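PDB 3DR2: exported gluconolactonase from Xanthomonas campestris pv. campestris, which hydrolyses glucono-lactone to gluconate as a calcium-binding six-bladed beta-propeller of the SMP-30/gluconolactonase family. Local coordinates for residues K128-P133 with I144-P149; A167-Y172 with L187-G192; C102-R107 with S132-I137. All blocks are in the same frame, centred on the assembly; numbering follows the deposited sequence.

Contact 1: residues K128-P133 with I144-P149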
loop_
_atom_site.group_PDB
_atom_site.type_symbol
_atom_site.label_atom_id
_atom_site.label_comp_id
_atom_site.label_asym_id
_atom_site.label_seq_id
_atom_site.Cartn_x
_atom_site.Cartn_y
_atom_site.Cartn_z
ATOM N N LYS A 128 12.850 14.456 -22.387
ATOM C CA LYS A 128 13.128 14.129 -20.990
ATOM C C LYS A 128 11.879 13.576 -20.308
ATOM O O LYS A 128 10.773 14.035 -20.574
ATOM C CB LYS A 128 13.592 15.379 -20.238
ATOM C CG LYS A 128 14.868 16.022 -20.776
ATOM C CD LYS A 128 15.199 17.290 -19.993
ATOM C CE LYS A 128 16.420 17.991 -20.562
ATOM N NZ LYS A 128 16.784 19.211 -19.788
ATOM N N ARG A 129 12.055 12.598 -19.424
ATOM C CA ARG A 129 10.911 12.020 -18.723
ATOM C C ARG A 129 10.163 13.059 -17.893
ATOM O O ARG A 129 10.767 13.967 -17.318
ATOM C CB ARG A 129 11.355 10.878 -17.796
ATOM C CG ARG A 129 11.993 9.688 -18.504
ATOM C CD ARG A 129 12.166 8.485 -17.577
ATOM N NE ARG A 129 10.893 7.846 -17.236
ATOM C CZ ARG A 129 10.778 6.774 -16.452
ATOM N NH1 ARG A 129 11.859 6.217 -15.923
ATOM N NH2 ARG A 129 9.585 6.252 -16.198
ATOM N N LEU A 130 8.840 12.921 -17.842
ATOM C CA LEU A 130 7.996 13.813 -17.056
ATOM C C LEU A 130 8.325 13.498 -15.598
ATOM O O LEU A 130 8.909 12.454 -15.316
ATOM C CB LEU A 130 6.525 13.509 -17.337
ATOM C CG LEU A 130 6.044 13.788 -18.767
ATOM C CD1 LEU A 130 4.698 13.114 -19.018
ATOM C CD2 LEU A 130 5.935 15.289 -18.967
ATOM N N ASN A 131 7.950 14.388 -14.682
ATOM C CA ASN A 131 8.231 14.178 -13.258
ATOM C C ASN A 131 7.409 13.016 -12.687
ATOM O O ASN A 131 7.953 12.007 -12.245
ATOM C CB ASN A 131 7.924 15.452 -12.460
ATOM C CG ASN A 131 8.783 16.638 -12.880
ATOM O OD1 ASN A 131 9.972 16.488 -13.170
ATOM N ND2 ASN A 131 8.189 17.826 -12.886
ATOM N N SER A 132 6.092 13.180 -12.698
ATOM C CA SER A 132 5.161 12.170 -12.193
ATOM C C SER A 132 3.750 12.745 -12.270
ATOM O O SER A 132 3.262 13.355 -11.316
ATOM C CB SER A 132 5.504 11.785 -10.749
ATOM O OG SER A 132 5.818 12.927 -9.968
ATOM N N PRO A 133 3.091 12.582 -13.432
ATOM C CA PRO A 133 1.731 13.077 -13.664
ATOM C C PRO A 133 0.861 12.731 -12.470
ATOM O O PRO A 133 0.802 11.576 -12.041
ATOM C CB PRO A 133 1.319 12.347 -14.931
ATOM C CG PRO A 133 2.615 12.293 -15.688
ATOM C CD PRO A 133 3.598 11.878 -14.623
ATOM N N ILE A 144 -6.080 16.199 -23.531
ATOM C CA ILE A 144 -5.909 15.765 -22.148
ATOM C C ILE A 144 -4.992 16.771 -21.457
ATOM O O ILE A 144 -3.873 17.006 -21.911
ATOM C CB ILE A 144 -5.252 14.366 -22.068
ATOM C CG1 ILE A 144 -6.180 13.320 -22.680
ATOM C CG2 ILE A 144 -4.931 14.007 -20.615
ATOM C CD1 ILE A 144 -5.537 11.972 -22.846
ATOM N N TRP A 145 -5.479 17.370 -20.373
ATOM C CA TRP A 145 -4.701 18.339 -19.606
ATOM C C TRP A 145 -4.286 17.675 -18.302
ATOM O O TRP A 145 -5.086 16.982 -17.682
ATOM C CB TRP A 145 -5.541 19.570 -19.267
ATOM C CG TRP A 145 -5.907 20.435 -20.431
ATOM C CD1 TRP A 145 -6.736 20.119 -21.470
ATOM C CD2 TRP A 145 -5.481 21.782 -20.652
ATOM N NE1 TRP A 145 -6.854 21.195 -22.327
ATOM C CE2 TRP A 145 -6.092 22.226 -21.846
ATOM C CE3 TRP A 145 -4.640 22.659 -19.955
ATOM C CZ2 TRP A 145 -5.888 23.512 -22.356
ATOM C CZ3 TRP A 145 -4.438 23.938 -20.463
ATOM C CH2 TRP A 145 -5.062 24.350 -21.654
ATOM N N PHE A 146 -3.052 17.893 -17.871
ATOM C CA PHE A 146 -2.612 17.274 -16.625
ATOM C C PHE A 146 -1.540 18.066 -15.896
ATOM O O PHE A 146 -0.898 18.941 -16.472
ATOM C CB PHE A 146 -2.130 15.846 -16.904
ATOM C CG PHE A 146 -0.870 15.764 -17.735
ATOM C CD1 PHE A 146 0.379 15.718 -17.124
ATOM C CD2 PHE A 146 -0.939 15.671 -19.123
ATOM C CE1 PHE A 146 1.545 15.573 -17.877
ATOM C CE2 PHE A 146 0.218 15.527 -19.891
ATOM C CZ PHE A 146 1.465 15.475 -19.265
ATOM N N THR A 147 -1.375 17.761 -14.611
ATOM C CA THR A 147 -0.385 18.419 -13.767
ATOM C C THR A 147 0.810 17.488 -13.583
ATOM O O THR A 147 0.658 16.264 -13.512
ATOM C CB THR A 147 -0.967 18.740 -12.385
ATOM O OG1 THR A 147 -1.486 17.536 -11.794
ATOM C CG2 THR A 147 -2.077 19.767 -12.507
ATOM N N ASP A 148 1.999 18.072 -13.486
ATOM C CA ASP A 148 3.201 17.272 -13.345
ATOM C C ASP A 148 4.112 17.622 -12.163
ATOM O O ASP A 148 5.256 18.027 -12.349
ATOM C CB ASP A 148 4.011 17.339 -14.647
ATOM C CG ASP A 148 5.086 16.278 -14.718
ATOM O OD1 ASP A 148 6.176 16.557 -15.262
ATOM O OD2 ASP A 148 4.844 15.156 -14.235
ATOM N N PRO A 149 3.614 17.472 -10.927
ATOM C CA PRO A 149 4.444 17.777 -9.761
ATOM C C PRO A 149 5.398 16.594 -9.572
ATOM O O PRO A 149 5.225 15.552 -10.206
ATOM C CB PRO A 149 3.418 17.889 -8.640
ATOM C CG PRO A 149 2.450 16.807 -9.011
ATOM C CD PRO A 149 2.281 16.998 -10.515
#
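In this six-bladed propeller, the loop that leads from strand 128-129 toward strand 136-138 is pinned to segment 144-149 by one buried carboxylate, that of Asp-148. Both of its oxygens take backbone amides of consecutive residues: Asn-131 N reaches Asp-148 OD1 at 2.9 Å through the syn lone pair, and Ser-132 N lies 2.8 Å from Asp-148 OD2, also on the syn side but 26° out of the carboxylate plane. These two N-H groups probably help to stabilise the buried carboxylate in its ionised form. CG of Asp-148 stands anti to its own backbone N (chi1 -166°), which carries the carboxylate across to the loop. The amide of Asn-131 lies nearly parallel to that carboxylate, but its ND2 bonds not to OD1 but to the backbone Asp-148 O, 3.0 Å away and almost straight at 174°. A second bond of ND2 goes to His-168 O. Beyond it, Ser-132 OG donates to Pro-149 O over 2.7 Å and also meets Gly-152 N, so the hydroxyl ties the loop to the chain that follows the strand. Apolar contacts close the other flank: Leu-130 CD1 rests 4.0 Å from CZ of the Phe-146 ring, while the Pro-133 ring lies alongside the same phenyl group, its CG 4.1 Å from Phe-146 CE1. A CA-H...O contact joins Pro-133 CA to Thr-147 O at 3.4 Å. Strand 144-147 runs between strands 136-138 and 169-174 of its antiparallel sheet; Phe-146 packs on Leu-136 of the former and Tyr-172 of the latter, and Thr-147 OG1 bonds to Asn-191 O at the start of the next blade.

Contact 2: residues A167-Y172 with L187-G192. With CA (calcium ion), chain D.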
loop_
_atom_site.group_PDB
_atom_site.type_symbol
_atom_site.label_atom_id
_atom_site.label_comp_id
_atom_site.label_asym_id
_atom_site.label_seq_id
_atom_site.Cartn_x
_atom_site.Cartn_y
_atom_site.Cartn_z
ATOM N N ALA A 167 13.187 20.847 -15.190
ATOM C CA ALA A 167 13.420 21.885 -14.191
ATOM C C ALA A 167 12.162 22.715 -13.965
ATOM O O ALA A 167 12.231 23.908 -13.661
ATOM C CB ALA A 167 14.568 22.787 -14.639
ATOM N N HIS A 168 11.012 22.077 -14.114
ATOM C CA HIS A 168 9.745 22.759 -13.930
ATOM C C HIS A 168 8.625 21.763 -13.661
ATOM O O HIS A 168 8.691 20.609 -14.096
ATOM C CB HIS A 168 9.422 23.593 -15.180
ATOM C CG HIS A 168 9.585 22.845 -16.472
ATOM N ND1 HIS A 168 8.575 22.090 -17.030
ATOM C CD2 HIS A 168 10.650 22.717 -17.298
ATOM C CE1 HIS A 168 9.011 21.529 -18.144
ATOM N NE2 HIS A 168 10.268 21.892 -18.329
ATOM N N HIS A 169 7.617 22.213 -12.914
ATOM C CA HIS A 169 6.433 21.406 -12.594
ATOM C C HIS A 169 5.374 22.104 -13.429
ATOM O O HIS A 169 4.911 23.179 -13.061
ATOM C CB HIS A 169 6.045 21.541 -11.121
ATOM C CG HIS A 169 7.145 21.223 -10.163
ATOM N ND1 HIS A 169 7.051 21.496 -8.817
ATOM C CD2 HIS A 169 8.362 20.658 -10.350
ATOM C CE1 HIS A 169 8.164 21.115 -8.213
ATOM N NE2 HIS A 169 8.975 20.603 -9.121
ATOM N N SER A 170 4.968 21.497 -14.535
ATOM C CA SER A 170 4.020 22.163 -15.409
ATOM C C SER A 170 2.642 21.553 -15.554
ATOM O O SER A 170 2.387 20.430 -15.124
ATOM C CB SER A 170 4.635 22.283 -16.806
ATOM O OG SER A 170 5.933 22.843 -16.742
ATOM N N VAL A 171 1.756 22.343 -16.153
ATOM C CA VAL A 171 0.406 21.919 -16.483
ATOM C C VAL A 171 0.587 21.755 -17.985
ATOM O O VAL A 171 1.059 22.676 -18.651
ATOM C CB VAL A 171 -0.648 23.020 -16.229
ATOM C CG1 VAL A 171 -1.981 22.603 -16.838
ATOM C CG2 VAL A 171 -0.820 23.254 -14.736
ATOM N N TYR A 172 0.250 20.586 -18.510
ATOM C CA TYR A 172 0.406 20.332 -19.937
ATOM C C TYR A 172 -0.910 20.055 -20.639
ATOM O O TYR A 172 -1.903 19.688 -20.009
ATOM C CB TYR A 172 1.308 19.121 -20.186
ATOM C CG TYR A 172 2.727 19.240 -19.691
ATOM C CD1 TYR A 172 3.066 18.881 -18.390
ATOM C CD2 TYR A 172 3.744 19.666 -20.544
ATOM C CE1 TYR A 172 4.382 18.934 -17.951
ATOM C CE2 TYR A 172 5.057 19.726 -20.119
ATOM C CZ TYR A 172 5.374 19.359 -18.822
ATOM O OH TYR A 172 6.676 19.425 -18.400
ATOM N N LEU A 187 4.268 25.840 -12.366
ATOM C CA LEU A 187 3.759 26.162 -11.041
ATOM C C LEU A 187 4.612 25.483 -9.973
ATOM O O LEU A 187 5.634 24.869 -10.278
ATOM C CB LEU A 187 2.297 25.706 -10.917
ATOM C CG LEU A 187 1.301 26.167 -11.994
ATOM C CD1 LEU A 187 1.419 25.271 -13.222
ATOM C CD2 LEU A 187 -0.114 26.098 -11.450
ATOM N N ASP A 188 4.190 25.601 -8.719
ATOM C CA ASP A 188 4.910 24.984 -7.612
ATOM C C ASP A 188 4.065 23.808 -7.143
ATOM O O ASP A 188 3.079 24.001 -6.433
ATOM C CB ASP A 188 5.079 25.981 -6.464
ATOM C CG ASP A 188 6.095 25.523 -5.434
ATOM O OD1 ASP A 188 6.441 24.321 -5.410
ATOM O OD2 ASP A 188 6.547 26.368 -4.634
ATOM N N HIS A 189 4.443 22.601 -7.550
ATOM C CA HIS A 189 3.703 21.399 -7.178
ATOM C C HIS A 189 2.240 21.467 -7.612
ATOM O O HIS A 189 1.324 21.333 -6.788
ATOM C CB HIS A 189 3.791 21.177 -5.668
ATOM C CG HIS A 189 5.156 20.784 -5.199
ATOM N ND1 HIS A 189 5.533 19.473 -5.013
ATOM C CD2 HIS A 189 6.249 21.532 -4.919
ATOM C CE1 HIS A 189 6.799 19.429 -4.638
ATOM N NE2 HIS A 189 7.257 20.665 -4.573
ATOM N N PRO A 190 1.999 21.686 -8.918
ATOM C CA PRO A 190 0.631 21.760 -9.434
ATOM C C PRO A 190 0.000 20.426 -9.078
ATOM O O PRO A 190 0.658 19.393 -9.163
ATOM C CB PRO A 190 0.838 21.949 -10.934
ATOM C CG PRO A 190 2.137 21.239 -11.187
ATOM C CD PRO A 190 2.976 21.713 -10.019
ATOM N N ASN A 191 -1.261 20.441 -8.670
ATOM C CA ASN A 191 -1.895 19.203 -8.245
ATOM C C ASN A 191 -3.209 18.916 -8.963
ATOM O O ASN A 191 -3.228 18.223 -9.982
ATOM C CB ASN A 191 -2.113 19.261 -6.732
ATOM C CG ASN A 191 -2.193 17.892 -6.109
ATOM O OD1 ASN A 191 -2.721 16.970 -6.717
ATOM N ND2 ASN A 191 -1.681 17.749 -4.890
ATOM N N GLY A 192 -4.309 19.437 -8.433
ATOM C CA GLY A 192 -5.588 19.211 -9.078
ATOM C C GLY A 192 -5.841 20.238 -10.161
ATOM O O GLY A 192 -5.149 21.250 -10.238
HETATM CA CA CA D . -3.804 14.858 -6.587
HETATM O O HOH W 1 7.691 24.874 -12.225
HETATM O O HOH W 2 -5.432 16.204 -7.717
HETATM O O HOH W 3 -2.061 13.514 -5.313
HETATM O O HOH W 4 -4.459 13.230 -8.236
HETATM O O HOH W 5 -6.066 14.328 -5.810
#
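The crossing from one propeller blade to the next, just ahead of the calcium ligand Asn-191, is held here by His-169 against the turn Leu-187 to Pro-190. His-169 O accepts Leu-187 N at 2.8 Å in a nearly straight bond, and a water bridges the same two residues, accepting from His-169 N and donating to Leu-187 O. The imidazole reaches further along the turn. Its CG is anti to the carbonyl carbon (chi1 -55°), which brings ND1 within 3.1 Å of His-189 N; this donor lies in the ring plane, only 4° out, and ND1 must therefore be the unprotonated nitrogen that accepts it. The bond helps set the rotation of the ring, whose CE1 edge then points at one face of the His-189 ring in a T-shaped stack, centroids 4.8 Å apart and planes at 78°. His-169 CB presses on Pro-190 CD at 3.3 Å. Strand 169-174 belongs to the sheet that ends with strand 182-187, whereas strand 190-195 opens the following sheet as the strand nearest the propeller axis, the usual passage from an outermost strand to the innermost strand of the next blade. Deeper in, between the two sheets, Val-171 CG2 meets Leu-187 CD1 at 3.4 Å, tight for two methyls, and the same CG2 touches Pro-190 CB more loosely; Val-204 packs against both Val-171 and Leu-187. One residue beyond Pro-190, Asn-191 turns its side chain to the metal, CG anti to the backbone N, and OD1 binds the calcium ion at 2.4 Å. Glu-48, Asn-134 and Asp-242 supply the other protein ligands, four waters complete the shell, and Asn-191 ND2 bonds to Thr-207 OG1.

Contact 3: residues C102-R107 with S132-I137; sequences CEHGRR and SPNDLI. With CA (calcium ion), chain D.
The backbones of 102-107 and 132-137 run close without a hydrogen bond between them, the nearest CA pairs being Arg-107 with Ser-132 at 4.5 Å and Cys-102 with Pro-133 at 5.0 Å. Cys-102, near the end of strand 99-103, packs against the second segment: its CB lies 3.3 Å from Pro-133 O and also touches Pro-133 CB, while SG reaches Asp-135 C and packs 3.7 Å from Leu-136 CB. SG is anti to the carbonyl carbon (chi1 -79°), a torsion that puts the sulfur against the Asp-135 backbone and the Leu-136 side chain. At the other end of the proline ring, CD rests 3.7 Å from Arg-107 C, where the chain leaves its turn. His-104 presents an edge: CD2 comes within 3.3 Å of Pro-133 O, which lies near the ring plane, and NE2 stands 4.0 Å from Asn-134 ND2, the imidazole and amide planes turned 51° apart. At the far edge of this ring ND1 bonds to Gln-158 O. Asn-134 OD1 binds the calcium ion at 2.4 Å with Glu-48, Asn-191 and Asp-242; ND2 donates to one calcium-bound water, and a second such water donates to Asn-134 O. Asp-135 OD1 accepts from a third, so it belongs to the second shell, and its OD2 takes Leu-136 N. Arg-106 grips Glu-103 side-on through NE and NH1 in a salt bridge, and Glu-103 OE2 also bonds to Thr-110 OG1. Carbon and sulfur packing therefore carries this interface, and the buried Pro-133 O has no hydrogen-bond partner, meeting carbon atoms of Cys-102 and His-104 instead; the Asn-134 side chain and Asp-135 OD1 serve the metal and its waters.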
loop_
_atom_site.group_PDB
_atom_site.type_symbol
_atom_site.label_atom_id
_atom_site.label_comp_id
_atom_site.label_asym_id
_atom_site.label_seq_id
_atom_site.Cartn_x
_atom_site.Cartn_y
_atom_site.Cartn_z
ATOM N N CYS A 102 -2.940 8.878 -14.988
ATOM C CA CYS A 102 -1.696 9.542 -14.614
ATOM C C CYS A 102 -0.965 8.457 -13.841
ATOM O O CYS A 102 -1.508 7.923 -12.870
ATOM C CB CYS A 102 -1.946 10.709 -13.665
ATOM S SG CYS A 102 -2.516 12.203 -14.461
ATOM N N GLU A 103 0.250 8.117 -14.259
ATOM C CA GLU A 103 1.004 7.078 -13.570
ATOM C C GLU A 103 2.321 7.596 -13.003
ATOM O O GLU A 103 3.199 8.036 -13.750
ATOM C CB GLU A 103 1.267 5.899 -14.514
ATOM C CG GLU A 103 -0.006 5.156 -14.910
ATOM C CD GLU A 103 0.261 3.910 -15.738
ATOM O OE1 GLU A 103 1.373 3.360 -15.635
ATOM O OE2 GLU A 103 -0.650 3.468 -16.473
ATOM N N HIS A 104 2.444 7.551 -11.677
ATOM C CA HIS A 104 3.661 8.016 -11.009
ATOM C C HIS A 104 4.846 7.145 -11.396
ATOM O O HIS A 104 5.947 7.644 -11.618
ATOM C CB HIS A 104 3.525 7.945 -9.483
ATOM C CG HIS A 104 2.738 9.060 -8.865
ATOM N ND1 HIS A 104 2.686 9.247 -7.500
ATOM C CD2 HIS A 104 1.967 10.032 -9.408
ATOM C CE1 HIS A 104 1.917 10.286 -7.228
ATOM N NE2 HIS A 104 1.467 10.780 -8.368
ATOM N N GLY A 105 4.610 5.837 -11.452
ATOM C CA GLY A 105 5.662 4.893 -11.780
ATOM C C GLY A 105 6.239 5.024 -13.173
ATOM O O GLY A 105 7.454 5.190 -13.333
ATOM N N ARG A 106 5.386 4.933 -14.186
ATOM C CA ARG A 106 5.862 5.055 -15.557
ATOM C C ARG A 106 6.105 6.518 -15.916
ATOM O O ARG A 106 6.627 6.822 -16.994
ATOM C CB ARG A 106 4.868 4.406 -16.534
ATOM C CG ARG A 106 4.936 2.876 -16.510
ATOM C CD ARG A 106 4.297 2.232 -17.731
ATOM N NE ARG A 106 2.840 2.204 -17.652
ATOM C CZ ARG A 106 2.058 1.610 -18.550
ATOM N NH1 ARG A 106 0.741 1.627 -18.396
ATOM N NH2 ARG A 106 2.591 1.003 -19.605
ATOM N N ARG A 107 5.739 7.412 -14.996
ATOM C CA ARG A 107 5.908 8.856 -15.171
ATOM C C ARG A 107 5.328 9.265 -16.520
ATOM O O ARG A 107 6.011 9.838 -17.369
ATOM C CB ARG A 107 7.400 9.213 -15.062
ATOM C CG ARG A 107 7.967 8.883 -13.683
ATOM C CD ARG A 107 9.489 8.893 -13.616
ATOM N NE ARG A 107 10.070 10.210 -13.875
ATOM C CZ ARG A 107 11.369 10.480 -13.801
ATOM N NH1 ARG A 107 12.231 9.526 -13.472
ATOM N NH2 ARG A 107 11.812 11.700 -14.071
ATOM N N SER A 132 6.092 13.180 -12.698
ATOM C CA SER A 132 5.161 12.170 -12.193
ATOM C C SER A 132 3.750 12.745 -12.270
ATOM O O SER A 132 3.262 13.355 -11.316
ATOM C CB SER A 132 5.504 11.785 -10.749
ATOM O OG SER A 132 5.818 12.927 -9.968
ATOM N N PRO A 133 3.091 12.582 -13.432
ATOM C CA PRO A 133 1.731 13.077 -13.664
ATOM C C PRO A 133 0.861 12.731 -12.470
ATOM O O PRO A 133 0.802 11.576 -12.041
ATOM C CB PRO A 133 1.319 12.347 -14.931
ATOM C CG PRO A 133 2.615 12.293 -15.688
ATOM C CD PRO A 133 3.598 11.878 -14.623
ATOM N N ASN A 134 0.182 13.745 -11.952
ATOM C CA ASN A 134 -0.635 13.605 -10.758
ATOM C C ASN A 134 -2.142 13.516 -11.010
ATOM O O ASN A 134 -2.790 12.553 -10.593
ATOM C CB ASN A 134 -0.309 14.778 -9.827
ATOM C CG ASN A 134 -0.867 14.596 -8.436
ATOM O OD1 ASN A 134 -2.080 14.629 -8.238
ATOM N ND2 ASN A 134 0.018 14.403 -7.461
ATOM N N ASP A 135 -2.703 14.515 -11.683
ATOM C CA ASP A 135 -4.138 14.511 -11.970
ATOM C C ASP A 135 -4.351 14.957 -13.417
ATOM O O ASP A 135 -3.485 15.617 -14.006
ATOM C CB ASP A 135 -4.866 15.444 -10.986
ATOM C CG ASP A 135 -6.323 15.056 -10.767
ATOM O OD1 ASP A 135 -6.936 15.575 -9.804
ATOM O OD2 ASP A 135 -6.856 14.241 -11.549
ATOM N N LEU A 136 -5.489 14.587 -13.998
ATOM C CA LEU A 136 -5.766 14.957 -15.386
ATOM C C LEU A 136 -7.247 15.134 -15.661
ATOM O O LEU A 136 -8.096 14.677 -14.893
ATOM C CB LEU A 136 -5.201 13.896 -16.343
ATOM C CG LEU A 136 -5.974 12.585 -16.548
ATOM C CD1 LEU A 136 -5.184 11.691 -17.496
ATOM C CD2 LEU A 136 -6.202 11.877 -15.214
ATOM N N ILE A 137 -7.543 15.825 -16.761
ATOM C CA ILE A 137 -8.911 16.066 -17.195
ATOM C C ILE A 137 -8.909 16.029 -18.714
ATOM O O ILE A 137 -7.854 16.109 -19.346
ATOM C CB ILE A 137 -9.445 17.448 -16.729
ATOM C CG1 ILE A 137 -8.587 18.574 -17.317
ATOM C CG2 ILE A 137 -9.466 17.504 -15.210
ATOM C CD1 ILE A 137 -9.076 19.981 -16.975
HETATM CA CA CA D . -3.804 14.858 -6.587
HETATM O O HOH W 3 -2.061 13.514 -5.313
HETATM O O HOH W 4 -4.459 13.230 -8.236
HETATM O O HOH W 2 -5.432 16.204 -7.717
HETATM O O HOH W 5 -6.066 14.328 -5.810
#

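Contacts 1 and 3 are wholly buried and share Ser-132 and Pro-133, one loop held by two partners: chiefly by hydrogen bonds, with some apolar packing, toward 144-149, and by carbon and sulfur packing toward 102-107 of the preceding blade. Contact 2 is only partly buried and mixes histidine and water bonding near its rim with methyl packing deeper in. Strands 136-138, 144-147 and 169-174 are neighbours in one sheet, so all three contacts reach the same blade. Contacts 2 and 3 converge on the calcium ion, giving it Asn-191 and Asn-134 respectively, while contact 1 gives no ligand but adjoins contact 2, where Pro-149 packs on Pro-190.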